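Angiotensin-converting enzyme (Anopheles gambiae, PDB 6S1Y) is a zinc metalloprotease of the angiotensin-converting enzyme family, probably trimming short peptides, and here holds a gamma-linked glutamate dipeptide at its metal. Local coordinates at residues A[294-297]-A[298-302]; A[303-306]-A[307-311]; A[360-363]-A[364-367]; A[538-541]-A[542-545]. All blocks are in the same frame, centred on the assembly; numbering follows the deposited sequence.

Interaction 1 (A[294-297]-A[298-302]); sequences DDFF and TSLNM. With NAG (2-acetamido-2-deoxy-beta-D-glucopyranose), chain C.
At the edge of the Phe297 ring, close to its plane, sits the sulfur of Met302, with SD 4.0 Å from Phe297 CD1: a Met-aromatic contact made edge-on, 86° off the ring normal. The Phe296 ring is met in the same way, for Leu300 CD1 lies at its edge, 4.0 Å from Phe296 CE1. Both also pack against the rest of the protein, Phe296 on Tyr533, His400 and helix 381-395, Phe297 on Leu359 and Gln363 of helix 349-368.

Helix 286-299 ends here in a Schellman motif. Met302 N reaches back to Phe297 O at 3.2 Å, Asn301 N bonds to Thr298 O, and Asn301 takes the positive phi (57°) that the C-prime position needs. Leu300 N also bonds to Phe297 O, from the opposite face of that carbonyl. Two hydroxyls turn back onto the last helical turn: with OG1 held between its own N and carbonyl carbon (chi1 60°), Thr298 donates from OG1 to Asp295 O at 2.8 Å, and Ser299 OG donates to Phe296 O at 2.6 Å and is itself bonded to Gln534 N.

Asn301 points away and carries the glycan, its ND2 bonded to NAG C1 at 1.4 Å. Asp295 O thus takes two donors, Ser299 N and Thr298 OG1; Phe296 O has Ser299 OG beside a weak bond from Leu300 N; and the turning backbone meets Phe297 O, sending the glycosylated amide outward and Met302 inward.

Interaction 2 (A[303-306]-A[307-311]); sequences TKLP and QTFWD
Leu305 and Phe309 make the main apolar contact: CD1 of Leu305 lies over one face of the ring in a CH-pi contact, 4.0 Å from its centroid and shifted toward the rim. The same methyl touches the six-membered ring of the indole, Leu305 CD1 standing 3.9 Å from Trp310 CZ2. It gets there because CG of Leu305 lies anti to its carbonyl carbon (chi1 -70°). The aromatic side chains also meet each other, Phe309 CD1 sitting over the indole and Trp310 CD2 at the phenyl edge. Beyond them, Leu305 packs on Leu359 and Ile362 of helix 349-368, Phe309 on Ile341 of strand 339-342.

Among polar contacts, Phe309 N gives Pro306 O a weak bond of 3.0 Å, bent to 129° at the hydrogen. A water at the indole edge joins the loop to the helix, donating to Leu305 O at 2.7 Å and accepting from Trp310 NE1 at 2.9 Å. Within 307-311, Gln307 NE2 donates to Asp311 OD1 at 3.1 Å; the bond is nearly straight (168°) but meets the carboxylate from above its plane.

Where the loop enters helix 307-312, one water thus satisfies a carbonyl and an indole N-H that do not meet, and the direct join is chiefly apolar.

Interaction 3 (A[360-363]-A[364-367]); sequences GHIQ and YYLQ. With ZN (zinc ion), chain G; KSN ((2~{S})-2-[[(4~{S})-4-azanyl-5-oxidanyl-5-oxidanylidene-pentanoyl]amino]pentanedioic acid), chain H.
Both glutamines bend at chi2, Gln363 from a CG anti to its backbone N (chi1 -178°) and Gln367 from one beside it (chi1 -71°), and this brings their amides together one helical turn apart. Gln367 NE2 donates to Gln363 OE1 at 2.8 Å, nearly in line with the acceptor's C=O, and the amide planes are 28° apart. The other end of the Gln363 amide is also used, its NE2 bonding to Thr303 O, which fixes which way round the group sits.

Tyr365 lays one ring face over a backbone carbonyl, with His361 O 3.3 Å from Tyr365 CG, while Tyr365 N takes the same oxygen in the ordinary helical bond. Ile362 CD1 comes within 4.0 Å of Tyr365 CD2. Ile362 and Leu366 lie side by side, CG2 of the first 4.0 Å from CD1 of the second.

His361 is turned away from these contacts and binds the zinc ion through NE2 at 2.0 Å. Its ND1 is hydrogen-bonded to His384, a second-shell partner that probably helps set the imidazole's rotation. His357, from the same HExxH helix, and Glu385, from helix 381-395, complete the protein ligands; both oxygens of one KSN carboxylate bind the metal, O15 at 1.9 Å and O14 at a longer 2.5 Å.

Helix 349-368 is flanked here by strands 329-332 and 339-342, which receive Ile362 and Tyr365, and by helix 536-547, on which Tyr364 and Gln367 pack.

Interaction 4 (A[538-541]-A[542-545]); sequences AGNQ and LKEM. With NAG (2-acetamido-2-deoxy-beta-D-glucopyranose), chain C.
Leu542 and Gly539 belong to the close-packed part of this turn, in the middle of helix 536-547. Lys543 N bonds to Gly539 O at 2.7 Å and almost straight (173°), Leu542 N bonds to Ala538 O at 3.0 Å, and Met545 N holds Gln541 O only weakly at 3.3 Å. Lys543 then runs its chain across the same glycine carbonyl, its CG only 3.2 Å from Gly539 O. Leu542 sends its branches away from the turn to lie between Leu561 and the loop residue Met302, and Met545 goes between helices 495-514 and 554-562, touching Phe507 and Leu561; both are buried.

The outer side is looser: the Gln541 and Glu544 side chains run alongside each other, pointing the same way, and Glu544 is exposed.

At the border Asn540 and Lys543 reach for the first sugar of the glycan on Asn301. Asn540 ND2 donates to the acetamide oxygen NAG O7 at 2.9 Å, with a 160° angle at the hydrogen. Lys543, bent at chi3 (72°), brings NZ to NAG O6 at 2.7 Å. Asn540 OD1 also accepts a weak bond from Asn301 ND2.

An amide and an amine one turn apart therefore grip two different parts of one sugar, which should hold it against this helix, and the lysine, probably charged, is met there by a neutral sugar hydroxyl, O6.

In the fold
Interactions 1 and 2 follow one another in the chain and are stitched together by Asp294 OD1, which accepts from Leu305 N at 3.1 Å. Both lean on the zinc-bearing helix of interaction 3: Phe297 CZ packs on Gly360 CA at 3.7 Å, Pro306 CD on Leu366 CD1 at 3.9 Å, and Leu305 CD2 meets Ile362 CG2. Interaction 4 touches interaction 1 through Met302 and Lys543, and the two share the Asn301 sugar, but it stays about 6 Å from interaction 2 at the nearest atoms. Interactions 3 and 4 meet lightly, Gln367 OE1 lying 3.7 Å from Lys543 O. Only interaction 3 binds the metal; the side chains of Phe297 and Phe309 lie about 12 and 13 Å from it.

Interaction 1 (A[294-297]-A[298-302])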
loop_
_atom_site.group_PDB
_atom_site.type_symbol
_atom_site.label_atom_id
_atom_site.label_comp_id
_atom_site.label_asym_id
_atom_site.label_seq_id
_atom_site.Cartn_x
_atom_site.Cartn_y
_atom_site.Cartn_z
ATOM N N ASP A 294 19.141 -1.586 -3.778
ATOM C CA ASP A 294 20.202 -1.135 -2.879
ATOM C C ASP A 294 21.085 -0.099 -3.564
ATOM O O ASP A 294 21.378 0.959 -2.999
ATOM C CB ASP A 294 21.039 -2.349 -2.431
ATOM C CG ASP A 294 21.908 -2.063 -1.200
ATOM O OD1 ASP A 294 21.710 -1.028 -0.531
ATOM O OD2 ASP A 294 22.804 -2.896 -0.903
ATOM N N ASP A 295 21.487 -0.381 -4.808
ATOM C CA ASP A 295 22.343 0.542 -5.556
ATOM C C ASP A 295 21.686 1.902 -5.752
ATOM O O ASP A 295 22.353 2.940 -5.686
ATOM C CB ASP A 295 22.695 -0.047 -6.919
ATOM C CG ASP A 295 23.508 0.916 -7.772
ATOM O OD1 ASP A 295 24.710 1.140 -7.453
ATOM O OD2 ASP A 295 22.957 1.456 -8.762
ATOM N N PHE A 296 20.382 1.925 -6.027
ATOM C CA PHE A 296 19.718 3.209 -6.228
ATOM C C PHE A 296 19.804 4.044 -4.956
ATOM O O PHE A 296 20.177 5.222 -4.996
ATOM C CB PHE A 296 18.271 2.983 -6.666
ATOM C CG PHE A 296 17.656 4.164 -7.365
ATOM C CD1 PHE A 296 17.495 5.367 -6.709
ATOM C CD2 PHE A 296 17.223 4.064 -8.677
ATOM C CE1 PHE A 296 16.932 6.449 -7.340
ATOM C CE2 PHE A 296 16.653 5.147 -9.315
ATOM C CZ PHE A 296 16.506 6.337 -8.645
ATOM N N PHE A 297 19.512 3.434 -3.804
ATOM C CA PHE A 297 19.590 4.168 -2.542
ATOM C C PHE A 297 21.021 4.625 -2.244
ATOM O O PHE A 297 21.234 5.742 -1.758
ATOM C CB PHE A 297 19.061 3.304 -1.395
ATOM C CG PHE A 297 17.565 3.323 -1.253
ATOM C CD1 PHE A 297 16.917 4.444 -0.744
ATOM C CD2 PHE A 297 16.802 2.221 -1.608
ATOM C CE1 PHE A 297 15.521 4.473 -0.612
ATOM C CE2 PHE A 297 15.404 2.243 -1.467
ATOM C CZ PHE A 297 14.773 3.370 -0.968
ATOM N N THR A 298 22.017 3.773 -2.512
ATOM C CA THR A 298 23.403 4.191 -2.277
ATOM C C THR A 298 23.802 5.323 -3.223
ATOM O O THR A 298 24.479 6.273 -2.810
ATOM C CB THR A 298 24.368 3.008 -2.408
ATOM O OG1 THR A 298 24.284 2.442 -3.719
ATOM C CG2 THR A 298 24.030 1.920 -1.387
ATOM N N SER A 299 23.350 5.269 -4.484
ATOM C CA SER A 299 23.574 6.379 -5.401
ATOM C C SER A 299 23.045 7.697 -4.859
ATOM O O SER A 299 23.444 8.762 -5.348
ATOM C CB SER A 299 22.904 6.093 -6.746
ATOM O OG SER A 299 21.544 6.541 -6.733
ATOM N N LEU A 300 22.127 7.662 -3.889
ATOM C CA LEU A 300 21.587 8.882 -3.300
ATOM C C LEU A 300 22.284 9.263 -1.993
ATOM O O LEU A 300 21.749 10.079 -1.228
ATOM C CB LEU A 300 20.082 8.744 -3.047
ATOM C CG LEU A 300 19.166 8.460 -4.242
ATOM C CD1 LEU A 300 17.748 8.124 -3.791
ATOM C CD2 LEU A 300 19.139 9.637 -5.198
ATOM N N ASN A 301 23.460 8.683 -1.720
ATOM C CA ASN A 301 24.155 8.900 -0.451
ATOM C C ASN A 301 23.272 8.524 0.734
ATOM O O ASN A 301 23.252 9.204 1.760
ATOM C CB ASN A 301 24.636 10.340 -0.305
ATOM C CG ASN A 301 25.732 10.487 0.751
ATOM O OD1 ASN A 301 26.639 9.670 0.824
ATOM N ND2 ASN A 301 25.632 11.531 1.577
ATOM N N MET A 302 22.543 7.429 0.594
ATOM C CA MET A 302 21.674 6.902 1.633
ATOM C C MET A 302 22.218 5.547 2.061
ATOM O O MET A 302 23.090 4.983 1.411
ATOM C CB MET A 302 20.214 6.815 1.134
ATOM C CG MET A 302 19.610 8.206 0.798
ATOM S SD MET A 302 17.856 8.254 0.258
ATOM C CE MET A 302 17.032 7.985 1.821
HETATM C C1 NAG C . 26.596 11.832 2.614
HETATM C C2 NAG C . 27.211 13.200 2.291
HETATM C C3 NAG C . 28.185 13.625 3.389
HETATM C C4 NAG C . 27.536 13.550 4.767
HETATM C C5 NAG C . 26.922 12.162 4.972
HETATM C C6 NAG C . 26.129 12.042 6.252
HETATM C C7 NAG C . 27.468 13.887 -0.056
HETATM C C8 NAG C . 28.259 13.713 -1.314
HETATM N N2 NAG C . 27.876 13.170 0.997
HETATM O O3 NAG C . 28.589 14.962 3.124
HETATM O O4 NAG C . 28.508 13.824 5.780
HETATM O O5 NAG C . 26.005 11.866 3.905
HETATM O O6 NAG C . 25.558 10.746 6.383
HETATM O O7 NAG C . 26.508 14.649 0.006
#

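Interaction 2 (A[303-306]-A[307-311])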
loop_
_atom_site.group_PDB
_atom_site.type_symbol
_atom_site.label_atom_id
_atom_site.label_comp_id
_atom_site.label_asym_id
_atom_site.label_seq_id
_atom_site.Cartn_x
_atom_site.Cartn_y
_atom_site.Cartn_z
ATOM N N THR A 303 21.672 5.010 3.153
ATOM C CA THR A 303 22.313 3.893 3.830
ATOM C C THR A 303 22.252 2.620 3.002
ATOM O O THR A 303 21.182 2.222 2.533
ATOM C CB THR A 303 21.663 3.649 5.186
ATOM O OG1 THR A 303 21.774 4.830 5.986
ATOM C CG2 THR A 303 22.328 2.462 5.891
ATOM N N LYS A 304 23.407 1.977 2.839
ATOM C CA LYS A 304 23.497 0.661 2.225
ATOM C C LYS A 304 22.857 -0.385 3.131
ATOM O O LYS A 304 22.873 -0.267 4.355
ATOM C CB LYS A 304 24.970 0.300 1.980
ATOM C CG LYS A 304 25.204 -1.004 1.228
ATOM C CD LYS A 304 26.518 -1.669 1.648
ATOM C CE LYS A 304 27.388 -2.029 0.445
ATOM N NZ LYS A 304 26.634 -2.681 -0.670
ATOM N N LEU A 305 22.303 -1.431 2.522
ATOM C CA LEU A 305 21.622 -2.452 3.321
ATOM C C LEU A 305 22.640 -3.179 4.197
ATOM O O LEU A 305 23.659 -3.639 3.686
ATOM C CB LEU A 305 20.889 -3.461 2.423
ATOM C CG LEU A 305 19.654 -2.944 1.675
ATOM C CD1 LEU A 305 19.141 -3.973 0.691
ATOM C CD2 LEU A 305 18.547 -2.565 2.652
ATOM N N PRO A 306 22.388 -3.331 5.495
ATOM C CA PRO A 306 23.299 -4.117 6.342
ATOM C C PRO A 306 23.255 -5.592 5.999
ATOM O O PRO A 306 22.309 -6.100 5.384
ATOM C CB PRO A 306 22.771 -3.875 7.760
ATOM C CG PRO A 306 21.256 -3.598 7.550
ATOM C CD PRO A 306 21.188 -2.860 6.230
ATOM N N GLN A 307 24.306 -6.293 6.440
ATOM C CA GLN A 307 24.413 -7.725 6.166
ATOM C C GLN A 307 23.301 -8.508 6.856
ATOM O O GLN A 307 22.839 -9.523 6.333
ATOM C CB GLN A 307 25.800 -8.240 6.601
ATOM C CG GLN A 307 26.041 -9.706 6.300
ATOM C CD GLN A 307 26.123 -9.975 4.816
ATOM O OE1 GLN A 307 26.636 -9.147 4.045
ATOM N NE2 GLN A 307 25.595 -11.126 4.391
ATOM N N THR A 308 22.885 -8.079 8.047
ATOM C CA THR A 308 21.740 -8.718 8.700
ATOM C C THR A 308 20.542 -8.815 7.744
ATOM O O THR A 308 19.846 -9.842 7.693
ATOM C CB THR A 308 21.360 -7.939 9.960
ATOM O OG1 THR A 308 22.456 -7.961 10.883
ATOM C CG2 THR A 308 20.154 -8.552 10.637
ATOM N N PHE A 309 20.315 -7.774 6.941
ATOM C CA PHE A 309 19.213 -7.810 5.989
ATOM C C PHE A 309 19.331 -8.998 5.039
ATOM O O PHE A 309 18.340 -9.697 4.781
ATOM C CB PHE A 309 19.150 -6.515 5.177
ATOM C CG PHE A 309 18.195 -6.595 4.039
ATOM C CD1 PHE A 309 18.596 -7.120 2.818
ATOM C CD2 PHE A 309 16.876 -6.197 4.198
ATOM C CE1 PHE A 309 17.699 -7.227 1.767
ATOM C CE2 PHE A 309 15.975 -6.292 3.146
ATOM C CZ PHE A 309 16.381 -6.810 1.934
ATOM N N TRP A 310 20.528 -9.212 4.462
ATOM C CA TRP A 310 20.720 -10.311 3.523
ATOM C C TRP A 310 20.670 -11.673 4.215
ATOM O O TRP A 310 20.239 -12.658 3.603
ATOM C CB TRP A 310 22.053 -10.159 2.776
ATOM C CG TRP A 310 22.131 -8.920 1.938
ATOM C CD1 TRP A 310 22.827 -7.780 2.216
ATOM C CD2 TRP A 310 21.465 -8.691 0.694
ATOM N NE1 TRP A 310 22.649 -6.859 1.214
ATOM C CE2 TRP A 310 21.805 -7.390 0.272
ATOM C CE3 TRP A 310 20.601 -9.457 -0.102
ATOM C CZ2 TRP A 310 21.313 -6.841 -0.916
ATOM C CZ3 TRP A 310 20.132 -8.921 -1.271
ATOM C CH2 TRP A 310 20.487 -7.622 -1.677
ATOM N N ASP A 311 21.118 -11.755 5.476
ATOM C CA ASP A 311 21.177 -13.052 6.151
ATOM C C ASP A 311 19.781 -13.565 6.471
ATOM O O ASP A 311 19.473 -14.735 6.248
ATOM C CB ASP A 311 21.964 -12.969 7.460
ATOM C CG ASP A 311 23.438 -12.694 7.259
ATOM O OD1 ASP A 311 23.999 -13.059 6.186
ATOM O OD2 ASP A 311 24.029 -12.108 8.206
HETATM O O HOH W 1 23.923 -4.284 1.050
#

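Interaction 3 (A[360-363]-A[364-367])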
loop_
_atom_site.group_PDB
_atom_site.type_symbol
_atom_site.label_atom_id
_atom_site.label_comp_id
_atom_site.label_asym_id
_atom_site.label_seq_id
_atom_site.Cartn_x
_atom_site.Cartn_y
_atom_site.Cartn_z
ATOM N N GLY A 360 12.051 0.919 0.326
ATOM C CA GLY A 360 11.819 2.245 0.866
ATOM C C GLY A 360 11.423 2.202 2.327
ATOM O O GLY A 360 11.824 3.067 3.109
ATOM N N HIS A 361 10.603 1.211 2.703
ATOM C CA HIS A 361 10.317 0.962 4.116
ATOM C C HIS A 361 11.620 0.690 4.880
ATOM O O HIS A 361 11.887 1.296 5.922
ATOM C CB HIS A 361 9.359 -0.239 4.273
ATOM C CG HIS A 361 7.920 0.032 3.926
ATOM N ND1 HIS A 361 7.210 1.096 4.439
ATOM C CD2 HIS A 361 7.038 -0.678 3.179
ATOM C CE1 HIS A 361 5.965 1.047 4.000
ATOM N NE2 HIS A 361 5.836 -0.016 3.228
ATOM N N ILE A 362 12.448 -0.227 4.360
ATOM C CA ILE A 362 13.705 -0.567 5.025
ATOM C C ILE A 362 14.561 0.683 5.218
ATOM O O ILE A 362 15.033 0.967 6.322
ATOM C CB ILE A 362 14.473 -1.637 4.230
ATOM C CG1 ILE A 362 13.701 -2.952 4.183
ATOM C CG2 ILE A 362 15.851 -1.858 4.860
ATOM C CD1 ILE A 362 13.499 -3.608 5.520
ATOM N N GLN A 363 14.758 1.457 4.143
ATOM C CA GLN A 363 15.570 2.663 4.233
ATOM C C GLN A 363 15.027 3.607 5.295
ATOM O O GLN A 363 15.791 4.246 6.023
ATOM C CB GLN A 363 15.619 3.361 2.880
ATOM C CG GLN A 363 16.487 4.610 2.863
ATOM C CD GLN A 363 17.968 4.303 3.077
ATOM O OE1 GLN A 363 18.683 5.083 3.714
ATOM N NE2 GLN A 363 18.430 3.169 2.539
ATOM N N TYR A 364 13.711 3.730 5.392
ATOM C CA TYR A 364 13.145 4.599 6.411
ATOM C C TYR A 364 13.529 4.078 7.793
ATOM O O TYR A 364 14.004 4.835 8.648
ATOM C CB TYR A 364 11.631 4.673 6.226
ATOM C CG TYR A 364 10.917 5.960 6.637
ATOM C CD1 TYR A 364 11.493 6.891 7.489
ATOM C CD2 TYR A 364 9.628 6.222 6.156
ATOM C CE1 TYR A 364 10.797 8.060 7.863
ATOM C CE2 TYR A 364 8.936 7.372 6.503
ATOM C CZ TYR A 364 9.512 8.293 7.360
ATOM O OH TYR A 364 8.774 9.422 7.680
ATOM N N TYR A 365 13.358 2.765 8.012
ATOM C CA TYR A 365 13.805 2.142 9.253
ATOM C C TYR A 365 15.249 2.540 9.563
ATOM O O TYR A 365 15.556 3.009 10.667
ATOM C CB TYR A 365 13.684 0.612 9.156
ATOM C CG TYR A 365 12.277 0.027 8.950
ATOM C CD1 TYR A 365 11.129 0.722 9.325
ATOM C CD2 TYR A 365 12.118 -1.230 8.368
ATOM C CE1 TYR A 365 9.870 0.183 9.132
ATOM C CE2 TYR A 365 10.858 -1.785 8.180
ATOM C CZ TYR A 365 9.741 -1.077 8.560
ATOM O OH TYR A 365 8.501 -1.641 8.353
ATOM N N LEU A 366 16.152 2.378 8.584
ATOM C CA LEU A 366 17.565 2.648 8.826
ATOM C C LEU A 366 17.805 4.113 9.143
ATOM O O LEU A 366 18.665 4.431 9.972
ATOM C CB LEU A 366 18.408 2.212 7.629
ATOM C CG LEU A 366 18.398 0.698 7.406
ATOM C CD1 LEU A 366 18.978 0.350 6.048
ATOM C CD2 LEU A 366 19.177 -0.056 8.517
ATOM N N GLN A 367 17.025 5.019 8.545
ATOM C CA GLN A 367 17.275 6.446 8.732
ATOM C C GLN A 367 16.835 6.948 10.103
ATOM O O GLN A 367 17.373 7.950 10.585
ATOM C CB GLN A 367 16.569 7.263 7.645
ATOM C CG GLN A 367 17.187 7.113 6.269
ATOM C CD GLN A 367 18.571 7.747 6.189
ATOM O OE1 GLN A 367 18.794 8.828 6.725
ATOM N NE2 GLN A 367 19.494 7.077 5.514
HETATM ZN ZN ZN G . 4.199 -0.407 2.142
HETATM C C10 KSN H . 2.030 -4.946 6.297
HETATM C C13 KSN H . 3.313 -2.752 2.405
HETATM C C17 KSN H . -1.246 -3.525 -2.221
HETATM C C02 KSN H . -0.081 -2.528 -2.254
HETATM C C03 KSN H . 0.841 -2.537 -1.026
HETATM C C04 KSN H . 0.836 -3.790 -0.165
HETATM C C05 KSN H . 2.201 -4.516 -0.040
HETATM C C07 KSN H . 2.448 -4.033 2.486
HETATM C C08 KSN H . 2.650 -4.828 3.770
HETATM C C09 KSN H . 2.140 -4.089 5.021
HETATM N N01 KSN H . -0.586 -1.160 -2.415
HETATM N N06 KSN H . 2.908 -4.663 1.241
HETATM O O11 KSN H . 1.996 -6.212 6.200
HETATM O O12 KSN H . 1.957 -4.405 7.454
HETATM O O14 KSN H . 4.491 -2.855 1.964
HETATM O O15 KSN H . 2.871 -1.630 2.721
HETATM O O16 KSN H . 2.670 -5.039 -1.006
HETATM O O18 KSN H . -1.031 -4.693 -2.642
HETATM O O19 KSN H . -2.406 -3.253 -1.809
#

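Interaction 4 (A[538-541]-A[542-545])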
loop_
_atom_site.group_PDB
_atom_site.type_symbol
_atom_site.label_atom_id
_atom_site.label_comp_id
_atom_site.label_asym_id
_atom_site.label_seq_id
_atom_site.Cartn_x
_atom_site.Cartn_y
_atom_site.Cartn_z
ATOM N N ALA A 538 19.548 15.389 -3.991
ATOM C CA ALA A 538 18.196 14.971 -3.624
ATOM C C ALA A 538 18.210 14.004 -2.446
ATOM O O ALA A 538 17.371 14.112 -1.551
ATOM C CB ALA A 538 17.510 14.319 -4.831
ATOM N N GLY A 539 19.141 13.043 -2.448
ATOM C CA GLY A 539 19.247 12.119 -1.335
ATOM C C GLY A 539 19.449 12.823 -0.007
ATOM O O GLY A 539 18.888 12.418 1.015
ATOM N N ASN A 540 20.235 13.897 -0.003
ATOM C CA ASN A 540 20.548 14.554 1.259
ATOM C C ASN A 540 19.301 15.176 1.867
ATOM O O ASN A 540 19.063 15.044 3.074
ATOM C CB ASN A 540 21.642 15.613 1.056
ATOM C CG ASN A 540 23.001 14.999 0.727
ATOM O OD1 ASN A 540 23.285 13.860 1.090
ATOM N ND2 ASN A 540 23.845 15.764 0.038
ATOM N N GLN A 541 18.482 15.852 1.050
ATOM C CA GLN A 541 17.254 16.426 1.593
ATOM C C GLN A 541 16.264 15.334 1.989
ATOM O O GLN A 541 15.537 15.478 2.979
ATOM C CB GLN A 541 16.619 17.381 0.591
ATOM C CG GLN A 541 17.347 18.719 0.463
ATOM C CD GLN A 541 17.315 19.522 1.745
ATOM O OE1 GLN A 541 16.244 19.903 2.227
ATOM N NE2 GLN A 541 18.493 19.773 2.310
ATOM N N LEU A 542 16.245 14.225 1.254
ATOM C CA LEU A 542 15.361 13.125 1.612
ATOM C C LEU A 542 15.787 12.483 2.932
ATOM O O LEU A 542 14.957 12.315 3.839
ATOM C CB LEU A 542 15.330 12.114 0.466
ATOM C CG LEU A 542 14.437 10.889 0.621
ATOM C CD1 LEU A 542 12.992 11.275 0.878
ATOM C CD2 LEU A 542 14.534 10.007 -0.626
ATOM N N LYS A 543 17.081 12.132 3.061
ATOM C CA LYS A 543 17.640 11.647 4.328
ATOM C C LYS A 543 17.165 12.473 5.518
ATOM O O LYS A 543 16.736 11.934 6.542
ATOM C CB LYS A 543 19.173 11.706 4.316
ATOM C CG LYS A 543 19.892 10.654 3.541
ATOM C CD LYS A 543 21.386 10.997 3.461
ATOM C CE LYS A 543 22.105 10.816 4.788
ATOM N NZ LYS A 543 23.504 11.317 4.710
ATOM N N GLU A 544 17.284 13.797 5.405
ATOM C CA GLU A 544 16.925 14.674 6.511
ATOM C C GLU A 544 15.472 14.467 6.924
ATOM O O GLU A 544 15.158 14.372 8.116
ATOM C CB GLU A 544 17.180 16.137 6.117
ATOM C CG GLU A 544 17.210 17.097 7.302
ATOM C CD GLU A 544 17.290 18.573 6.900
ATOM O OE1 GLU A 544 17.983 18.892 5.908
ATOM O OE2 GLU A 544 16.656 19.416 7.588
ATOM N N MET A 545 14.561 14.403 5.953
ATOM C CA MET A 545 13.155 14.207 6.295
ATOM C C MET A 545 12.954 12.872 7.005
ATOM O O MET A 545 12.323 12.809 8.062
ATOM C CB MET A 545 12.286 14.294 5.040
ATOM C CG MET A 545 10.796 14.100 5.311
ATOM S SD MET A 545 9.758 14.477 3.860
ATOM C CE MET A 545 9.996 13.031 2.846
HETATM C C1 NAG C . 26.596 11.832 2.614
HETATM C C2 NAG C . 27.211 13.200 2.291
HETATM C C3 NAG C . 28.185 13.625 3.389
HETATM C C4 NAG C . 27.536 13.550 4.767
HETATM C C5 NAG C . 26.922 12.162 4.972
HETATM C C6 NAG C . 26.129 12.042 6.252
HETATM C C7 NAG C . 27.468 13.887 -0.056
HETATM C C8 NAG C . 28.259 13.713 -1.314
HETATM N N2 NAG C . 27.876 13.170 0.997
HETATM O O3 NAG C . 28.589 14.962 3.124
HETATM O O4 NAG C . 28.508 13.824 5.780
HETATM O O5 NAG C . 26.005 11.866 3.905
HETATM O O6 NAG C . 25.558 10.746 6.383
HETATM O O7 NAG C . 26.508 14.649 0.006
#